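Local coordinates for protein MS5a (Brassica napus, PDB 6L77) that is a meiosis-related protein of uncertain molecular function whose cystatin-like folds appear to enhance papain in a non-canonical way, at residues A[13-22]-A[51-59]; A[201-209]-A[221-229]. All coordinates share one frame; numbering follows the deposited sequence.

Contact 1: residues A[13-22]-A[51-59]; sequences VVKLYATVGL and SYNITLIAE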
loop_
_atom_site.group_PDB
_atom_site.type_symbol
_atom_site.label_atom_id
_atom_site.label_comp_id
_atom_site.label_asym_id
_atom_site.label_seq_id
_atom_site.Cartn_x
_atom_site.Cartn_y
_atom_site.Cartn_z
ATOM N N VAL A 13 12.258 -0.543 4.303
ATOM C CA VAL A 13 11.680 -0.287 2.984
ATOM C C VAL A 13 11.631 -1.571 2.164
ATOM O O VAL A 13 10.678 -1.806 1.409
ATOM C CB VAL A 13 12.448 0.840 2.250
ATOM C CG1 VAL A 13 13.883 0.442 1.917
ATOM C CG2 VAL A 13 11.716 1.240 0.973
ATOM N N VAL A 14 12.641 -2.436 2.316
ATOM C CA VAL A 14 12.651 -3.685 1.561
ATOM C C VAL A 14 11.545 -4.607 2.050
ATOM O O VAL A 14 10.863 -5.259 1.252
ATOM C CB VAL A 14 14.038 -4.347 1.656
ATOM C CG1 VAL A 14 14.031 -5.697 0.982
ATOM C CG2 VAL A 14 15.094 -3.450 1.010
ATOM N N LYS A 15 11.369 -4.705 3.371
ATOM C CA LYS A 15 10.275 -5.515 3.893
ATOM C C LYS A 15 8.931 -4.992 3.403
ATOM O O LYS A 15 8.064 -5.775 3.002
ATOM C CB LYS A 15 10.323 -5.534 5.419
ATOM C CG LYS A 15 9.213 -6.364 6.029
ATOM C CD LYS A 15 9.272 -6.364 7.544
ATOM C CE LYS A 15 7.996 -6.931 8.139
ATOM N NZ LYS A 15 8.040 -6.874 9.626
ATOM N N LEU A 16 8.756 -3.668 3.391
ATOM C CA LEU A 16 7.487 -3.107 2.933
ATOM C C LEU A 16 7.265 -3.384 1.448
ATOM O O LEU A 16 6.166 -3.775 1.044
ATOM C CB LEU A 16 7.443 -1.603 3.228
ATOM C CG LEU A 16 7.360 -1.203 4.706
ATOM C CD1 LEU A 16 7.547 0.303 4.884
ATOM C CD2 LEU A 16 6.050 -1.646 5.328
ATOM N N TYR A 17 8.306 -3.231 0.618
ATOM C CA TYR A 17 8.130 -3.520 -0.805
ATOM C C TYR A 17 7.907 -5.007 -1.054
ATOM O O TYR A 17 7.147 -5.379 -1.957
ATOM C CB TYR A 17 9.328 -3.015 -1.613
ATOM C CG TYR A 17 9.325 -1.517 -1.766
ATOM C CD1 TYR A 17 8.153 -0.796 -1.577
ATOM C CD2 TYR A 17 10.481 -0.814 -2.089
ATOM C CE1 TYR A 17 8.124 0.591 -1.704
ATOM C CE2 TYR A 17 10.461 0.586 -2.224
ATOM C CZ TYR A 17 9.277 1.272 -2.026
ATOM O OH TYR A 17 9.227 2.642 -2.152
ATOM N N ALA A 18 8.562 -5.873 -0.281
ATOM C CA ALA A 18 8.244 -7.299 -0.376
ATOM C C ALA A 18 6.772 -7.558 -0.058
ATOM O O ALA A 18 6.111 -8.376 -0.711
ATOM C CB ALA A 18 9.129 -8.099 0.573
ATOM N N THR A 19 6.248 -6.886 0.958
ATOM C CA THR A 19 4.856 -7.097 1.326
ATOM C C THR A 19 3.913 -6.518 0.274
ATOM O O THR A 19 2.844 -7.084 0.017
ATOM C CB THR A 19 4.614 -6.476 2.701
ATOM O OG1 THR A 19 5.581 -7.000 3.611
ATOM C CG2 THR A 19 3.204 -6.772 3.213
ATOM N N VAL A 20 4.301 -5.411 -0.356
ATOM C CA VAL A 20 3.531 -4.893 -1.487
ATOM C C VAL A 20 3.478 -5.922 -2.609
ATOM O O VAL A 20 2.427 -6.136 -3.228
ATOM C CB VAL A 20 4.130 -3.565 -1.977
ATOM C CG1 VAL A 20 3.510 -3.159 -3.328
ATOM C CG2 VAL A 20 3.905 -2.482 -0.942
ATOM N N GLY A 21 4.618 -6.553 -2.912
ATOM C CA GLY A 21 4.618 -7.574 -3.945
ATOM C C GLY A 21 3.695 -8.729 -3.609
ATOM O O GLY A 21 2.978 -9.230 -4.473
ATOM N N LEU A 22 3.727 -9.192 -2.353
ATOM C CA LEU A 22 2.815 -10.263 -1.960
ATOM C C LEU A 22 1.364 -9.809 -2.043
ATOM O O LEU A 22 0.484 -10.601 -2.406
ATOM C CB LEU A 22 3.151 -10.738 -0.549
ATOM C CG LEU A 22 4.480 -11.499 -0.460
ATOM C CD1 LEU A 22 4.759 -11.796 0.971
ATOM C CD2 LEU A 22 4.392 -12.799 -1.249
ATOM N N SER A 51 15.359 1.487 -8.021
ATOM C CA SER A 51 14.780 0.183 -8.289
ATOM C C SER A 51 15.261 -0.821 -7.256
ATOM O O SER A 51 16.437 -0.836 -6.886
ATOM C CB SER A 51 15.116 -0.308 -9.694
ATOM O OG SER A 51 16.480 -0.622 -9.796
ATOM N N TYR A 52 14.336 -1.673 -6.828
ATOM C CA TYR A 52 14.598 -2.780 -5.924
ATOM C C TYR A 52 14.182 -4.060 -6.628
ATOM O O TYR A 52 13.071 -4.143 -7.150
ATOM C CB TYR A 52 13.814 -2.645 -4.611
ATOM C CG TYR A 52 14.367 -1.609 -3.663
ATOM C CD1 TYR A 52 13.988 -0.275 -3.762
ATOM C CD2 TYR A 52 15.282 -1.963 -2.676
ATOM C CE1 TYR A 52 14.501 0.677 -2.896
ATOM C CE2 TYR A 52 15.801 -1.020 -1.804
ATOM C CZ TYR A 52 15.405 0.293 -1.918
ATOM O OH TYR A 52 15.925 1.219 -1.052
ATOM N N ASN A 53 15.082 -5.024 -6.680
ATOM C CA ASN A 53 14.776 -6.374 -7.146
ATOM C C ASN A 53 14.984 -7.261 -5.934
ATOM O O ASN A 53 16.123 -7.478 -5.515
ATOM C CB ASN A 53 15.673 -6.772 -8.319
ATOM C CG ASN A 53 15.556 -8.254 -8.698
ATOM O OD1 ASN A 53 14.610 -8.949 -8.323
ATOM N ND2 ASN A 53 16.539 -8.741 -9.445
ATOM N N ILE A 54 13.883 -7.736 -5.354
ATOM C CA ILE A 54 13.890 -8.390 -4.053
ATOM C C ILE A 54 13.559 -9.862 -4.259
ATOM O O ILE A 54 12.570 -10.197 -4.924
ATOM C CB ILE A 54 12.871 -7.746 -3.097
ATOM C CG1 ILE A 54 13.160 -6.261 -2.937
ATOM C CG2 ILE A 54 12.857 -8.470 -1.738
ATOM C CD1 ILE A 54 11.960 -5.490 -2.331
ATOM N N THR A 55 14.380 -10.729 -3.683
ATOM C CA THR A 55 14.114 -12.157 -3.643
ATOM C C THR A 55 13.697 -12.503 -2.222
ATOM O O THR A 55 14.460 -12.288 -1.274
ATOM C CB THR A 55 15.353 -12.951 -4.062
ATOM O OG1 THR A 55 15.763 -12.535 -5.372
ATOM C CG2 THR A 55 15.054 -14.457 -4.053
ATOM N N LEU A 56 12.483 -13.013 -2.065
ATOM C CA LEU A 56 11.956 -13.283 -0.737
ATOM C C LEU A 56 11.403 -14.699 -0.691
ATOM O O LEU A 56 11.140 -15.315 -1.726
ATOM C CB LEU A 56 10.861 -12.282 -0.354
ATOM C CG LEU A 56 9.702 -12.225 -1.353
ATOM C CD1 LEU A 56 8.390 -12.464 -0.645
ATOM C CD2 LEU A 56 9.660 -10.909 -2.140
ATOM N N ILE A 57 11.241 -15.204 0.530
ATOM C CA ILE A 57 10.603 -16.488 0.778
ATOM C C ILE A 57 9.226 -16.192 1.344
ATOM O O ILE A 57 9.106 -15.447 2.322
ATOM C CB ILE A 57 11.414 -17.358 1.754
ATOM C CG1 ILE A 57 12.871 -17.467 1.290
ATOM C CG2 ILE A 57 10.759 -18.720 1.898
ATOM C CD1 ILE A 57 13.018 -17.966 -0.122
ATOM N N ALA A 58 8.194 -16.731 0.704
ATOM C CA ALA A 58 6.830 -16.641 1.204
ATOM C C ALA A 58 6.414 -17.981 1.790
ATOM O O ALA A 58 6.788 -19.037 1.268
ATOM C CB ALA A 58 5.856 -16.241 0.094
ATOM N N GLU A 59 5.639 -17.938 2.871
ATOM C CA GLU A 59 5.049 -19.141 3.442
ATOM C C GLU A 59 3.631 -19.313 2.906
ATOM O O GLU A 59 2.854 -18.350 2.841
ATOM C CB GLU A 59 5.029 -19.091 4.978
ATOM C CG GLU A 59 4.428 -20.373 5.578
ATOM C CD GLU A 59 4.578 -20.497 7.101
ATOM O OE1 GLU A 59 5.064 -19.556 7.769
ATOM O OE2 GLU A 59 4.212 -21.566 7.626
#

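Contact 2: residues A[201-209]-A[221-229]; sequences VCKHIAIVR and LLGESQLVP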
loop_
_atom_site.group_PDB
_atom_site.type_symbol
_atom_site.label_atom_id
_atom_site.label_comp_id
_atom_site.label_asym_id
_atom_site.label_seq_id
_atom_site.Cartn_x
_atom_site.Cartn_y
_atom_site.Cartn_z
ATOM N N VAL A 201 -1.319 11.036 21.762
ATOM C CA VAL A 201 -1.277 10.456 20.424
ATOM C C VAL A 201 -1.022 11.571 19.418
ATOM O O VAL A 201 -1.250 12.752 19.691
ATOM C CB VAL A 201 -2.583 9.712 20.059
ATOM C CG1 VAL A 201 -2.845 8.557 21.015
ATOM C CG2 VAL A 201 -3.745 10.679 20.057
ATOM N N CYS A 202 -0.537 11.182 18.240
ATOM C CA CYS A 202 -0.417 12.085 17.102
ATOM C C CYS A 202 -1.450 11.681 16.060
ATOM O O CYS A 202 -1.605 10.492 15.769
ATOM C CB CYS A 202 0.989 12.055 16.503
ATOM S SG CYS A 202 1.223 13.193 15.109
ATOM N N LYS A 203 -2.158 12.668 15.513
ATOM C CA LYS A 203 -3.305 12.424 14.646
ATOM C C LYS A 203 -2.882 12.587 13.191
ATOM O O LYS A 203 -2.420 13.661 12.792
ATOM C CB LYS A 203 -4.456 13.370 14.999
ATOM C CG LYS A 203 -4.913 13.279 16.452
ATOM C CD LYS A 203 -6.207 14.062 16.696
ATOM C CE LYS A 203 -6.033 15.555 16.423
ATOM N NZ LYS A 203 -7.234 16.367 16.811
ATOM N N HIS A 204 -3.034 11.517 12.409
ATOM C CA HIS A 204 -2.568 11.455 11.030
ATOM C C HIS A 204 -3.725 11.215 10.069
ATOM O O HIS A 204 -4.705 10.541 10.401
ATOM C CB HIS A 204 -1.553 10.323 10.813
ATOM C CG HIS A 204 -0.300 10.440 11.625
ATOM N ND1 HIS A 204 0.783 11.195 11.221
ATOM C CD2 HIS A 204 0.059 9.864 12.797
ATOM C CE1 HIS A 204 1.747 11.091 12.120
ATOM N NE2 HIS A 204 1.336 10.287 13.085
ATOM N N ILE A 205 -3.570 11.735 8.851
ATOM C CA ILE A 205 -4.363 11.327 7.695
ATOM C C ILE A 205 -3.398 10.985 6.568
ATOM O O ILE A 205 -2.477 11.758 6.284
ATOM C CB ILE A 205 -5.344 12.428 7.245
ATOM C CG1 ILE A 205 -6.444 12.629 8.295
ATOM C CG2 ILE A 205 -5.945 12.097 5.880
ATOM C CD1 ILE A 205 -7.337 13.837 8.037
ATOM N N ALA A 206 -3.605 9.829 5.934
ATOM C CA ALA A 206 -2.881 9.453 4.727
ATOM C C ALA A 206 -3.856 9.397 3.559
ATOM O O ALA A 206 -5.007 8.973 3.715
ATOM C CB ALA A 206 -2.176 8.102 4.891
ATOM N N ILE A 207 -3.402 9.839 2.392
ATOM C CA ILE A 207 -4.191 9.777 1.166
ATOM C C ILE A 207 -3.347 9.048 0.132
ATOM O O ILE A 207 -2.221 9.466 -0.148
ATOM C CB ILE A 207 -4.584 11.177 0.663
ATOM C CG1 ILE A 207 -5.410 11.909 1.727
ATOM C CG2 ILE A 207 -5.366 11.069 -0.641
ATOM C CD1 ILE A 207 -5.757 13.346 1.369
ATOM N N VAL A 208 -3.866 7.946 -0.414
ATOM C CA VAL A 208 -3.082 7.105 -1.321
ATOM C C VAL A 208 -3.932 6.728 -2.525
ATOM O O VAL A 208 -5.026 6.177 -2.363
ATOM C CB VAL A 208 -2.578 5.821 -0.636
ATOM C CG1 VAL A 208 -1.762 4.998 -1.642
ATOM C CG2 VAL A 208 -1.749 6.137 0.594
ATOM N N ARG A 209 -3.427 6.999 -3.728
ATOM C CA ARG A 209 -4.074 6.519 -4.941
ATOM C C ARG A 209 -3.364 5.266 -5.440
ATOM O O ARG A 209 -2.147 5.278 -5.661
ATOM C CB ARG A 209 -4.088 7.577 -6.044
ATOM C CG ARG A 209 -4.887 7.095 -7.252
ATOM C CD ARG A 209 -4.817 8.060 -8.422
ATOM N NE ARG A 209 -5.465 9.329 -8.124
ATOM C CZ ARG A 209 -4.826 10.485 -7.959
ATOM N NH1 ARG A 209 -3.501 10.550 -8.078
ATOM N NH2 ARG A 209 -5.519 11.587 -7.693
ATOM N N LEU A 221 1.455 3.255 -6.719
ATOM C CA LEU A 221 0.941 3.931 -5.534
ATOM C C LEU A 221 1.500 5.345 -5.486
ATOM O O LEU A 221 2.711 5.540 -5.612
ATOM C CB LEU A 221 1.300 3.187 -4.243
ATOM C CG LEU A 221 0.738 1.773 -4.021
ATOM C CD1 LEU A 221 0.875 1.380 -2.554
ATOM C CD2 LEU A 221 -0.713 1.677 -4.449
ATOM N N LEU A 222 0.618 6.321 -5.297
ATOM C CA LEU A 222 1.009 7.713 -5.118
ATOM C C LEU A 222 0.280 8.236 -3.893
ATOM O O LEU A 222 -0.946 8.143 -3.819
ATOM C CB LEU A 222 0.665 8.551 -6.348
ATOM C CG LEU A 222 1.035 10.022 -6.211
ATOM C CD1 LEU A 222 2.541 10.166 -6.111
ATOM C CD2 LEU A 222 0.496 10.831 -7.390
ATOM N N GLY A 223 1.019 8.794 -2.939
ATOM C CA GLY A 223 0.420 9.158 -1.672
ATOM C C GLY A 223 1.027 10.414 -1.077
ATOM O O GLY A 223 2.153 10.815 -1.396
ATOM N N GLU A 224 0.253 11.013 -0.173
ATOM C CA GLU A 224 0.669 12.173 0.602
ATOM C C GLU A 224 0.115 12.042 2.012
ATOM O O GLU A 224 -0.941 11.439 2.221
ATOM C CB GLU A 224 0.175 13.476 -0.032
ATOM C CG GLU A 224 0.874 13.810 -1.337
ATOM C CD GLU A 224 0.398 15.112 -1.953
ATOM O OE1 GLU A 224 -0.681 15.614 -1.553
ATOM O OE2 GLU A 224 1.110 15.629 -2.842
ATOM N N SER A 225 0.834 12.613 2.976
ATOM C CA SER A 225 0.453 12.554 4.377
ATOM C C SER A 225 0.278 13.952 4.950
ATOM O O SER A 225 0.893 14.917 4.482
ATOM C CB SER A 225 1.496 11.799 5.205
ATOM O OG SER A 225 1.455 10.421 4.902
ATOM N N GLN A 226 -0.558 14.045 5.980
ATOM C CA GLN A 226 -0.811 15.311 6.649
ATOM C C GLN A 226 -1.126 15.036 8.113
ATOM O O GLN A 226 -1.525 13.932 8.482
ATOM C CB GLN A 226 -1.956 16.074 5.971
ATOM C CG GLN A 226 -3.276 15.314 6.000
ATOM C CD GLN A 226 -4.376 16.005 5.219
ATOM O OE1 GLN A 226 -5.239 16.665 5.799
ATOM N NE2 GLN A 226 -4.363 15.841 3.898
ATOM N N LEU A 227 -0.925 16.047 8.951
ATOM C CA LEU A 227 -1.296 15.965 10.356
ATOM C C LEU A 227 -2.653 16.625 10.580
ATOM O O LEU A 227 -3.012 17.592 9.902
ATOM C CB LEU A 227 -0.248 16.634 11.252
ATOM C CG LEU A 227 1.159 16.038 11.281
ATOM C CD1 LEU A 227 2.019 16.787 12.274
ATOM C CD2 LEU A 227 1.104 14.571 11.629
ATOM N N VAL A 228 -3.402 16.096 11.542
ATOM C CA VAL A 228 -4.691 16.655 11.934
ATOM C C VAL A 228 -4.442 17.666 13.055
ATOM O O VAL A 228 -3.920 17.274 14.110
ATOM C CB VAL A 228 -5.667 15.569 12.396
ATOM C CG1 VAL A 228 -6.996 16.182 12.799
ATOM C CG2 VAL A 228 -5.851 14.501 11.317
ATOM N N PRO A 229 -4.805 18.950 12.876
ATOM C CA PRO A 229 -4.647 20.083 13.803
ATOM C C PRO A 229 -4.711 19.726 15.291
ATOM O O PRO A 229 -5.788 19.407 15.793
ATOM C CB PRO A 229 -5.822 20.990 13.432
ATOM C CG PRO A 229 -6.166 20.632 11.996
ATOM C CD PRO A 229 -5.394 19.395 11.603
HETATM O O HOH W 1 -1.659 15.768 15.714
HETATM O O HOH W 2 0.356 11.905 8.592
#

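Contact 1: residues A[13-22]-A[51-59]
Ala18 and Ile54 mark the point where helix 13-22 comes down on strand 51-59, their CA atoms 6.8 Å apart; the helix and strand axes pass within 9.3 Å at an angle of 74°, so the helix lies across the strand. It is a worked case of helix-on-sheet packing, in which every second strand residue, from Tyr52 to Ala58, turns toward the helix and the join is made by apolar and aromatic groups. Tyr17 and Tyr52 form an offset edge-to-face pair, centroids 5.7 Å apart and planes at 64°, in which the edge of Tyr17 comes to the face of Tyr52. The ring of Tyr52 also receives Val13 CG1 beside its OH, and Val14 CG2 lies 3.8 Å from its CE2. Val14 divides its methyls between two partners: CG1, anti to the backbone N (chi1 175°), leans on Ile54, while CG2, beside that N, serves the tyrosine. Ile54 pushes CD1 under the helix, 3.7 Å from Tyr17 CB and close to Val14 O. Farther along, Ala18 CB meets Leu56 CD2 at 3.9 Å, and Leu22 and Leu56 reach tip to tip, CD1 to CD1 at 4.0 Å. Leu22 CD2 then rests on Ala58 CB. With a serine in place of Tyr52, the edge of Tyr17 would probably lose the face it packs against, and a gap would be likely to open beside Val13 and Val14. Beyond the contact, Tyr17 OH is hydrogen-bonded to Gln75 and its ring meets Phe83; strands 34-45 and 65-75 flank strand 49-60, while helix 138-150 touches Val13, Leu16, Thr19 and Val20, so helix 12-29 lies between the sheet and helix 138-150, its sheet side packed as in cystatin-like folds.

Contact 2: residues A[201-209]-A[221-229]
Ile205 and Gln226 pair near one end of an antiparallel hairpin whose strands run at 164°. Gln226 leaves its CB with CG set between the backbone N and the carbonyl carbon (chi1 61°), which lays CG 3.7 Å from Ile205 O and beside Ile205 CB. The chain then runs out extended beside that isoleucine. At the tip OE1 lies 4.2 Å from Ile205 CD1, whereas NE2 passes 3.8 Å from Ile207 CD1 and gives its hydrogen bond to the backbone O of Asp110. Val228 crosses Ile205 at about a right angle, CG2 to CG1 at 3.6 Å.

On the other face, Leu227 lies alongside His204, its CD2 3.4 Å from ND1. A water joins ND1 to Gln226 O from the edge of the imidazole, in its plane, while Gln194 holds NE2 and Tyr192 stacks on the ring. Gly223, without a side chain, brings its CA within 4.1 Å of Val208 CA. Ala206 and Val208 on this face touch helix 138-150.

Seven backbone bonds tie the strands, and that of Ile205 N to Gln226 O (3.0 Å) is almost straight at 178°. Arg209, beside Leu222 at the far end, forms a salt bridge with Asp104 and hydrogen-bonds the backbone O of Lys106 and Asp107. The chemistry implies a join set by the main chain, with side chains of mixed polarity adding packing and links to neighbouring loops.

In this C-terminal part of MS5, both contacts belong to one long antiparallel sheet but use it differently. Contact 1 is core: a helix laid on the sheet near one end, held by hydrocarbon and ring packing with its touching residues almost all buried. Contact 2 is a join within the sheet, partly buried, where backbone bonding sets the register and polar or charged side chains sit among aliphatic ones. Strand 82-88 stands between strands 65-75 and 219-227, and Phe83 touches Tyr17 of the first contact as well as Leu221 of the second. Helix 138-150 likewise reaches both. The centres lie about 23 Å apart, on opposite sides of the chain's centre.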